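Local coordinates for substrate binding periplasmic protein (Ralstonia solanacearum, PDB 3LOP) that binds leucine between its two lobes in the crystal and probably serves as the periplasmic receptor for amino-acid uptake by an ABC transporter, at residues Gln60-Arg63 against Asn64-Met68; Val86-Leu89 against Met90-Gly93; Thr113-Pro116 against Leu117-Pro120. All coordinates share one frame; numbering follows the deposited sequence.

Contact 1. Residues Gln60-Arg63 against Asn64-Met68; sequences QTVR and NVRDM
Gln-60 reaches one helical turn forward to Asn-64, an i to i+4 contact on helix 58-71, which packs against the sheet of the N-terminal lobe of a periplasmic binding protein. Its NE2 gives a hydrogen bond to Asn-64 OD1 (2.9 Å), arriving 45° above that carbonyl plane; the two amide planes are turned 52° apart. Gln-60 CG stands anti to the backbone N (chi1 -164°), and a bend at the next bond turns the amide forward along the helix, toward Asn-64. Its OE1 accepts from Arg-63 NH2 at 2.7 Å, so both ends of the amide are engaged, which restrains its rotation, although the bond from Arg-63 is bent. Asn-64 is anchored in turn: ND2 bonds to Asp-53 O and Ser-11 OG, tying the helix to strands 47-53 and 6-12. Thr-61 O accepts Val-65 N (3.0 Å), while the hydroxyl OG1 of Thr-61 bonds to Asn-85 OD1 of helix 83-91. Val-65 CG2 lies 3.3 Å from Thr-61 O. Val-62 lies alongside Arg-66, pointing the same way, with Val-62 CG1 3.8 Å from Arg-66 NH1; Arg-66 NE forms a salt bridge with Glu-97 OE2 of helix 94-98. Arg-63 O closes the series by accepting Asp-67 N. Asp-67 OD2 comes 3.0 Å from Arg-63 O, two acceptors with no bond between them; a water bridges the two residues through the other carboxylate oxygen, donating to Asp-67 OD1 at 2.7 Å and to Arg-63 O at 3.2 Å.

Contact 2. Residues Val86-Leu89 against Met90-Gly93; sequences VEAL and MREG
The carbonyl oxygens of Val-86, Glu-87 and Ala-88 accept the N-H groups of Met-90, Arg-91 and Glu-92 in the last i to i+4 bonds of helix 83-91, which then ends in a Schellman motif at Gly-93, where phi turns positive (66°) and N bonds to Met-90 O. Gly-93 is also the N-cap of helix 94-98, so one residue closes one helix and opens the next. Met-90, a selenomethionine here, runs out straight and then bends at its last torsion (chi3 -72°), which carries the methyl back across Glu-87. Met-90 CE presses on Glu-87, 3.4 Å from CG and even nearer CA, unusually close for carbons, so the exact methyl position is doubtful; it is 4.3 Å from Val-86 CG1. Arg-91 folds back over the preceding turn: Glu-87 O lies 3.7 Å above one face of its guanidinium, toward the rim. The carboxylate of Glu-87 and this guanidinium stand nearly at right angles, 86° between planes, and Glu-87 OE1 is 4.1 Å from Arg-91 NH2, beyond a salt bridge. A water mediates instead, donating to Glu-87 OE1 at 2.6 Å and accepting a weak bond from Arg-91 NH2 at 3.3 Å; OE2 is held by Ser-111 OG. Glu-92 brings OE2 within 3.7 Å of Ala-88 CB. One flank of the helix, with Ala-88 and Leu-89, rests on Ile-58, Thr-61 and Val-65 of helix 58-71, whereas Val-86 and Met-90 face the loop that carries Ser-111 and Met-112 and leads to strand 118-119.

Contact 3. Residues Thr113-Pro116 against Leu117-Pro120; sequences TTDP and LVFP
The ring of Phe-119 meets Pro-116 O obliquely, CE1 standing 3.8 Å from that oxygen; Arg-335 adds a cation-pi contact to the same ring, and Phe-332 packs with it edge-to-face. Arg-335 also bonds to Pro-116 O and Val-118 O, so a single arginine grips both the turn and the ring beside it. The second flat group, the Asp-115 carboxylate, uses the anti lone pair of OD1 to accept Leu-117 N at 2.8 Å. With its CG anti to the backbone N (chi1 -168°), Asp-115 swings this oxygen forward over the turn. The result is an Asx turn laid over a type I beta turn, in which Val-118 N bonds to Asp-115 O (3.0 Å). This double closure reverses the chain just ahead of strand 118-119, the edge strand of the parallel sheet in the N-terminal lobe, bonded through Leu-117 and Phe-119 to Leu-102. Val-118 CG2 sits 3.6 Å from Asp-115 CB, the two side chains crossing nearly at right angles. Farther from the turn, Thr-113 directs its hydroxyl to Ser-110 O and leaves the methyl CG2 to touch Pro-120 CG at 3.8 Å.

How the contacts relate
The three contacts follow one another along the chain in the N-terminal lobe, around its five-stranded parallel sheet. Contacts 1 and 2 lie on helices 58-71 and 83-91, on either side of strand 74-78 in sequence; their centres are 11 Å apart and they touch, Val-65 CG2 packing on Leu-89 CD2. Contact 3, at the turn into edge strand 118-119, is likewise 11 Å from contact 2, where Met-90 SE rests on Val-118 CG2. Contacts 1 and 3, centres 18 Å apart, do not meet; helix 83-91 lies between them and touches both. That helix begins at Thr-83 of the leucine pocket, and Val-86 lies about 7 Å from the ligand, so this packing lies close behind the pocket.

Contact 1. Residues Gln60-Arg63 against Asn64-Met68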
ATOM      1  N   GLN A  60     -18.617   0.238  -5.512  1.00  5.48           N
ATOM      2  CA  GLN A  60     -18.332   1.548  -6.087  1.00  5.11           C
ATOM      3  C   GLN A  60     -16.990   1.548  -6.815  1.00  4.27           C
ATOM      4  O   GLN A  60     -16.817   2.271  -7.790  1.00  5.40           O
ATOM      5  CB  GLN A  60     -18.349   2.631  -5.008  1.00  4.42           C
ATOM      6  CG  GLN A  60     -18.453   4.042  -5.576  1.00  5.47           C
ATOM      7  CD  GLN A  60     -19.696   4.235  -6.437  1.00  6.49           C
ATOM      8  OE1 GLN A  60     -20.821   4.037  -5.976  1.00  9.44           O
ATOM      9  NE2 GLN A  60     -19.496   4.621  -7.693  1.00  6.28           N
ATOM     10  N   THR A  61     -16.040   0.740  -6.348  1.00  3.99           N
ATOM     11  CA  THR A  61     -14.749   0.662  -7.025  1.00  3.06           C
ATOM     12  C   THR A  61     -15.019   0.087  -8.414  1.00  3.88           C
ATOM     13  O   THR A  61     -14.515   0.587  -9.424  1.00  3.84           O
ATOM     14  CB  THR A  61     -13.761  -0.270  -6.280  1.00  3.42           C
ATOM     15  OG1 THR A  61     -13.499   0.250  -4.970  1.00  3.93           O
ATOM     16  CG2 THR A  61     -12.445  -0.380  -7.052  1.00  4.19           C
ATOM     17  N   VAL A  62     -15.829  -0.968  -8.451  1.00  4.28           N
ATOM     18  CA  VAL A  62     -16.188  -1.616  -9.707  1.00  4.44           C
ATOM     19  C   VAL A  62     -16.869  -0.627 -10.650  1.00  4.92           C
ATOM     20  O   VAL A  62     -16.477  -0.501 -11.808  1.00  5.67           O
ATOM     21  CB  VAL A  62     -17.127  -2.820  -9.463  1.00  4.88           C
ATOM     22  CG1 VAL A  62     -17.709  -3.311 -10.778  1.00  6.21           C
ATOM     23  CG2 VAL A  62     -16.360  -3.946  -8.780  1.00  4.65           C
ATOM     24  N   ARG A  63     -17.879   0.082 -10.156  1.00  4.33           N
ATOM     25  CA  ARG A  63     -18.584   1.044 -10.995  1.00  5.61           C
ATOM     26  C   ARG A  63     -17.666   2.166 -11.470  1.00  4.90           C
ATOM     27  O   ARG A  63     -17.694   2.545 -12.642  1.00  5.86           O
ATOM     28  CB  ARG A  63     -19.792   1.635 -10.253  1.00  8.00           C
ATOM     29  CG  ARG A  63     -20.951   0.656 -10.085  1.00 13.05           C
ATOM     30  CD  ARG A  63     -22.244   1.377  -9.716  1.00 17.84           C
ATOM     31  NE  ARG A  63     -22.222   1.929  -8.367  1.00 21.52           N
ATOM     32  CZ  ARG A  63     -22.345   1.205  -7.259  1.00 24.26           C
ATOM     33  NH1 ARG A  63     -22.506  -0.109  -7.336  1.00 26.03           N
ATOM     34  NH2 ARG A  63     -22.309   1.796  -6.070  1.00 25.02           N
ATOM     35  N   ASN A  64     -16.849   2.694 -10.562  1.00  4.10           N
ATOM     36  CA  ASN A  64     -15.930   3.771 -10.911  1.00  4.51           C
ATOM     37  C   ASN A  64     -14.989   3.384 -12.042  1.00  3.94           C
ATOM     38  O   ASN A  64     -14.861   4.107 -13.030  1.00  4.88           O
ATOM     39  CB  ASN A  64     -15.085   4.172  -9.701  1.00  3.00           C
ATOM     40  CG  ASN A  64     -15.827   5.063  -8.731  1.00  4.00           C
ATOM     41  OD1 ASN A  64     -16.994   5.406  -8.935  1.00  5.30           O
ATOM     42  ND2 ASN A  64     -15.146   5.447  -7.663  1.00  2.48           N
ATOM     43  N   VAL A  65     -14.328   2.239 -11.901  1.00  3.80           N
ATOM     44  CA  VAL A  65     -13.386   1.808 -12.922  1.00  4.42           C
ATOM     45  C   VAL A  65     -14.053   1.567 -14.270  1.00  4.47           C
ATOM     46  O   VAL A  65     -13.546   2.002 -15.298  1.00  5.47           O
ATOM     47  CB  VAL A  65     -12.619   0.548 -12.474  1.00  4.01           C
ATOM     48  CG1 VAL A  65     -11.706   0.061 -13.600  1.00  4.51           C
ATOM     49  CG2 VAL A  65     -11.781   0.877 -11.240  1.00  5.16           C
ATOM     50  N   ARG A  66     -15.196   0.888 -14.271  1.00  4.43           N
ATOM     51  CA  ARG A  66     -15.899   0.631 -15.524  1.00  5.55           C
ATOM     52  C   ARG A  66     -16.305   1.952 -16.181  1.00  7.09           C
ATOM     53  O   ARG A  66     -16.089   2.146 -17.378  1.00  6.85           O
ATOM     54  CB  ARG A  66     -17.138  -0.233 -15.282  1.00  7.91           C
ATOM     55  CG  ARG A  66     -17.977  -0.443 -16.532  1.00 10.08           C
ATOM     56  CD  ARG A  66     -19.029  -1.522 -16.344  1.00 11.78           C
ATOM     57  NE  ARG A  66     -18.447  -2.861 -16.382  1.00 14.62           N
ATOM     58  CZ  ARG A  66     -18.524  -3.742 -15.390  1.00 15.62           C
ATOM     59  NH1 ARG A  66     -19.161  -3.428 -14.270  1.00 17.39           N
ATOM     60  NH2 ARG A  66     -17.969  -4.939 -15.522  1.00 18.17           N
ATOM     61  N   ASP A  67     -16.888   2.857 -15.399  1.00  6.72           N
ATOM     62  CA  ASP A  67     -17.302   4.154 -15.930  1.00  8.54           C
ATOM     63  C   ASP A  67     -16.125   4.957 -16.477  1.00  7.99           C
ATOM     64  O   ASP A  67     -16.180   5.464 -17.600  1.00  8.28           O
ATOM     65  CB  ASP A  67     -18.002   4.994 -14.850  1.00  9.86           C
ATOM     66  CG  ASP A  67     -19.335   4.424 -14.423  1.00 16.96           C
ATOM     67  OD1 ASP A  67     -19.989   3.731 -15.229  1.00 19.93           O
ATOM     68  OD2 ASP A  67     -19.748   4.685 -13.265  1.00 20.09           O
HETATM   69  N   MSE A  68     -15.057   5.083 -15.695  1.00  6.02           N
HETATM   70  CA  MSE A  68     -13.901   5.846 -16.139  1.00  6.78           C
HETATM   71  C   MSE A  68     -13.180   5.215 -17.338  1.00  6.62           C
HETATM   72  O   MSE A  68     -12.649   5.922 -18.195  1.00  5.79           O
HETATM   73  CB  MSE A  68     -12.912   6.076 -14.971  1.00  9.59           C
HETATM   74  CG  MSE A  68     -13.138   7.423 -14.210  1.00  9.60           C
HETATM   75 SE   MSE A  68     -11.939   7.809 -12.741  1.00 21.46          SE
HETATM   76  CE  MSE A  68     -12.434   6.302 -11.926  1.00  1.00           C
TER
HETATM   77  O   HOH W   1     -20.455   1.427 -13.887  1.00 26.38           O

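Contact 2. Residues Val86-Leu89 against Met90-Gly93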
ATOM      1  N   VAL A  86      -9.879  -4.677  -5.031  1.00  4.14           N
ATOM      2  CA  VAL A  86      -9.150  -5.126  -6.204  1.00  4.45           C
ATOM      3  C   VAL A  86      -9.602  -6.522  -6.620  1.00  4.44           C
ATOM      4  O   VAL A  86      -9.738  -6.800  -7.807  1.00  4.20           O
ATOM      5  CB  VAL A  86      -7.632  -5.137  -5.959  1.00  5.30           C
ATOM      6  CG1 VAL A  86      -6.914  -5.657  -7.200  1.00  4.93           C
ATOM      7  CG2 VAL A  86      -7.154  -3.733  -5.626  1.00  7.62           C
ATOM      8  N   GLU A  87      -9.839  -7.398  -5.649  1.00  5.13           N
ATOM      9  CA  GLU A  87     -10.277  -8.748  -5.983  1.00  5.13           C
ATOM     10  C   GLU A  87     -11.619  -8.721  -6.711  1.00  5.62           C
ATOM     11  O   GLU A  87     -11.893  -9.590  -7.539  1.00  6.54           O
ATOM     12  CB  GLU A  87     -10.335  -9.628  -4.726  1.00  6.20           C
ATOM     13  CG  GLU A  87      -8.956  -9.856  -4.109  1.00  7.95           C
ATOM     14  CD  GLU A  87      -8.951 -10.855  -2.964  1.00  9.56           C
ATOM     15  OE1 GLU A  87     -10.007 -11.057  -2.331  1.00 10.65           O
ATOM     16  OE2 GLU A  87      -7.875 -11.428  -2.683  1.00  9.87           O
ATOM     17  N   ALA A  88     -12.446  -7.718  -6.422  1.00  4.92           N
ATOM     18  CA  ALA A  88     -13.735  -7.595  -7.101  1.00  5.02           C
ATOM     19  C   ALA A  88     -13.488  -7.172  -8.551  1.00  6.00           C
ATOM     20  O   ALA A  88     -14.143  -7.660  -9.472  1.00  7.27           O
ATOM     21  CB  ALA A  88     -14.621  -6.575  -6.390  1.00  5.11           C
ATOM     22  N   LEU A  89     -12.539  -6.264  -8.762  1.00  5.59           N
ATOM     23  CA  LEU A  89     -12.225  -5.830 -10.121  1.00  5.39           C
ATOM     24  C   LEU A  89     -11.759  -7.024 -10.945  1.00  6.40           C
ATOM     25  O   LEU A  89     -12.062  -7.126 -12.133  1.00  8.63           O
ATOM     26  CB  LEU A  89     -11.124  -4.766 -10.118  1.00  5.19           C
ATOM     27  CG  LEU A  89     -11.474  -3.393  -9.544  1.00  5.72           C
ATOM     28  CD1 LEU A  89     -10.227  -2.517  -9.510  1.00  7.05           C
ATOM     29  CD2 LEU A  89     -12.556  -2.745 -10.391  1.00  7.55           C
HETATM   30  N   MSE A  90     -11.014  -7.924 -10.312  1.00  6.92           N
HETATM   31  CA  MSE A  90     -10.510  -9.110 -10.996  1.00  8.64           C
HETATM   32  C   MSE A  90     -11.640 -10.117 -11.213  1.00  9.67           C
HETATM   33  O   MSE A  90     -11.911 -10.534 -12.338  1.00  9.76           O
HETATM   34  CB  MSE A  90      -9.386  -9.760 -10.172  1.00 10.67           C
HETATM   35  CG  MSE A  90      -8.203  -8.837  -9.893  1.00 12.82           C
HETATM   36 SE   MSE A  90      -6.723  -9.689  -8.958  1.00 23.88          SE
HETATM   37  CE  MSE A  90      -7.500  -9.876  -7.215  1.00 23.56           C
ATOM     38  N   ARG A  91     -12.304 -10.486 -10.125  1.00 10.01           N
ATOM     39  CA  ARG A  91     -13.395 -11.454 -10.160  1.00 12.42           C
ATOM     40  C   ARG A  91     -14.529 -11.084 -11.111  1.00 11.57           C
ATOM     41  O   ARG A  91     -15.019 -11.928 -11.863  1.00 12.55           O
ATOM     42  CB  ARG A  91     -13.960 -11.637  -8.749  1.00 14.61           C
ATOM     43  CG  ARG A  91     -15.081 -12.656  -8.643  1.00 19.00           C
ATOM     44  CD  ARG A  91     -15.682 -12.676  -7.245  1.00 21.22           C
ATOM     45  NE  ARG A  91     -14.666 -12.861  -6.210  1.00 24.10           N
ATOM     46  CZ  ARG A  91     -14.248 -11.903  -5.388  1.00 25.29           C
ATOM     47  NH1 ARG A  91     -14.759 -10.682  -5.469  1.00 23.10           N
ATOM     48  NH2 ARG A  91     -13.315 -12.168  -4.482  1.00 25.89           N
ATOM     49  N   GLU A  92     -14.949  -9.824 -11.072  1.00 10.18           N
ATOM     50  CA  GLU A  92     -16.042  -9.367 -11.920  1.00 10.48           C
ATOM     51  C   GLU A  92     -15.622  -9.053 -13.356  1.00 10.93           C
ATOM     52  O   GLU A  92     -16.446  -8.647 -14.175  1.00 12.79           O
ATOM     53  CB  GLU A  92     -16.723  -8.164 -11.268  1.00 11.87           C
ATOM     54  CG  GLU A  92     -17.398  -8.536  -9.954  1.00 15.58           C
ATOM     55  CD  GLU A  92     -18.063  -7.365  -9.270  1.00 17.53           C
ATOM     56  OE1 GLU A  92     -18.825  -6.638  -9.940  1.00 20.52           O
ATOM     57  OE2 GLU A  92     -17.833  -7.181  -8.054  1.00 21.07           O
ATOM     58  N   GLY A  93     -14.340  -9.249 -13.649  1.00 10.05           N
ATOM     59  CA  GLY A  93     -13.830  -9.022 -14.991  1.00  7.94           C
ATOM     60  C   GLY A  93     -13.835  -7.595 -15.505  1.00  8.12           C
ATOM     61  O   GLY A  93     -13.869  -7.374 -16.717  1.00  6.67           O
TER
HETATM   62  O   HOH W   2     -12.510 -10.510  -1.742  1.00 16.23           O

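Contact 3. Residues Thr113-Pro116 against Leu117-Pro120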
ATOM      1  N   THR A 113      -0.785 -11.289  -7.690  1.00  7.53           N
ATOM      2  CA  THR A 113       0.103 -11.867  -8.696  1.00  9.80           C
ATOM      3  C   THR A 113      -0.586 -12.947  -9.528  1.00 11.17           C
ATOM      4  O   THR A 113       0.082 -13.772 -10.155  1.00 14.14           O
ATOM      5  CB  THR A 113       1.358 -12.487  -8.039  1.00 10.63           C
ATOM      6  OG1 THR A 113       0.956 -13.389  -6.999  1.00 10.64           O
ATOM      7  CG2 THR A 113       2.247 -11.404  -7.449  1.00  9.49           C
ATOM      8  N   THR A 114      -1.914 -12.930  -9.555  1.00 11.01           N
ATOM      9  CA  THR A 114      -2.662 -13.945 -10.295  1.00 11.96           C
ATOM     10  C   THR A 114      -3.541 -13.440 -11.438  1.00 12.61           C
ATOM     11  O   THR A 114      -4.394 -14.178 -11.932  1.00 13.64           O
ATOM     12  CB  THR A 114      -3.557 -14.755  -9.342  1.00 12.53           C
ATOM     13  OG1 THR A 114      -4.598 -13.912  -8.834  1.00 13.33           O
ATOM     14  CG2 THR A 114      -2.739 -15.297  -8.177  1.00 13.77           C
ATOM     15  N   ASP A 115      -3.342 -12.197 -11.865  1.00 10.97           N
ATOM     16  CA  ASP A 115      -4.146 -11.644 -12.953  1.00 10.26           C
ATOM     17  C   ASP A 115      -3.249 -10.965 -13.986  1.00  8.69           C
ATOM     18  O   ASP A 115      -2.458 -10.085 -13.649  1.00  8.47           O
ATOM     19  CB  ASP A 115      -5.160 -10.642 -12.395  1.00 10.55           C
ATOM     20  CG  ASP A 115      -6.206 -10.239 -13.417  1.00 12.65           C
ATOM     21  OD1 ASP A 115      -5.842  -9.650 -14.456  1.00 13.09           O
ATOM     22  OD2 ASP A 115      -7.402 -10.513 -13.181  1.00 14.19           O
ATOM     23  N   PRO A 116      -3.379 -11.350 -15.266  1.00  9.31           N
ATOM     24  CA  PRO A 116      -2.557 -10.765 -16.330  1.00  8.70           C
ATOM     25  C   PRO A 116      -2.584  -9.241 -16.440  1.00  7.55           C
ATOM     26  O   PRO A 116      -1.647  -8.642 -16.969  1.00  7.22           O
ATOM     27  CB  PRO A 116      -3.087 -11.455 -17.590  1.00 10.72           C
ATOM     28  CG  PRO A 116      -4.521 -11.712 -17.254  1.00 12.66           C
ATOM     29  CD  PRO A 116      -4.418 -12.227 -15.833  1.00  9.78           C
ATOM     30  N   LEU A 117      -3.648  -8.614 -15.944  1.00  5.18           N
ATOM     31  CA  LEU A 117      -3.755  -7.160 -16.013  1.00  5.17           C
ATOM     32  C   LEU A 117      -3.382  -6.434 -14.725  1.00  4.29           C
ATOM     33  O   LEU A 117      -3.436  -5.205 -14.671  1.00  4.68           O
ATOM     34  CB  LEU A 117      -5.166  -6.757 -16.449  1.00  6.22           C
ATOM     35  CG  LEU A 117      -5.443  -6.985 -17.938  1.00  7.59           C
ATOM     36  CD1 LEU A 117      -6.899  -6.693 -18.260  1.00  8.90           C
ATOM     37  CD2 LEU A 117      -4.524  -6.085 -18.756  1.00  8.39           C
ATOM     38  N   VAL A 118      -3.007  -7.183 -13.693  1.00  4.29           N
ATOM     39  CA  VAL A 118      -2.623  -6.561 -12.430  1.00  4.62           C
ATOM     40  C   VAL A 118      -1.109  -6.621 -12.268  1.00  4.35           C
ATOM     41  O   VAL A 118      -0.502  -7.688 -12.367  1.00  4.74           O
ATOM     42  CB  VAL A 118      -3.311  -7.248 -11.235  1.00  4.28           C
ATOM     43  CG1 VAL A 118      -2.925  -6.554  -9.943  1.00  5.60           C
ATOM     44  CG2 VAL A 118      -4.824  -7.197 -11.417  1.00  6.39           C
ATOM     45  N   PHE A 119      -0.508  -5.459 -12.021  1.00  3.96           N
ATOM     46  CA  PHE A 119       0.937  -5.342 -11.872  1.00  3.03           C
ATOM     47  C   PHE A 119       1.365  -4.857 -10.489  1.00  3.74           C
ATOM     48  O   PHE A 119       1.617  -3.666 -10.285  1.00  3.33           O
ATOM     49  CB  PHE A 119       1.496  -4.392 -12.939  1.00  3.62           C
ATOM     50  CG  PHE A 119       1.307  -4.885 -14.348  1.00  3.91           C
ATOM     51  CD1 PHE A 119       0.076  -4.768 -14.990  1.00  4.73           C
ATOM     52  CD2 PHE A 119       2.363  -5.484 -15.027  1.00  4.48           C
ATOM     53  CE1 PHE A 119      -0.096  -5.243 -16.289  1.00  5.57           C
ATOM     54  CE2 PHE A 119       2.203  -5.962 -16.327  1.00  5.04           C
ATOM     55  CZ  PHE A 119       0.972  -5.842 -16.958  1.00  4.99           C
ATOM     56  N   PRO A 120       1.450  -5.779  -9.518  1.00  3.53           N
ATOM     57  CA  PRO A 120       1.857  -5.401  -8.163  1.00  3.29           C
ATOM     58  C   PRO A 120       3.310  -4.948  -8.155  1.00  3.63           C
ATOM     59  O   PRO A 120       4.164  -5.558  -8.805  1.00  4.26           O
ATOM     60  CB  PRO A 120       1.647  -6.690  -7.370  1.00  5.28           C
ATOM     61  CG  PRO A 120       1.918  -7.762  -8.392  1.00  5.11           C
ATOM     62  CD  PRO A 120       1.197  -7.229  -9.612  1.00  5.58           C
TER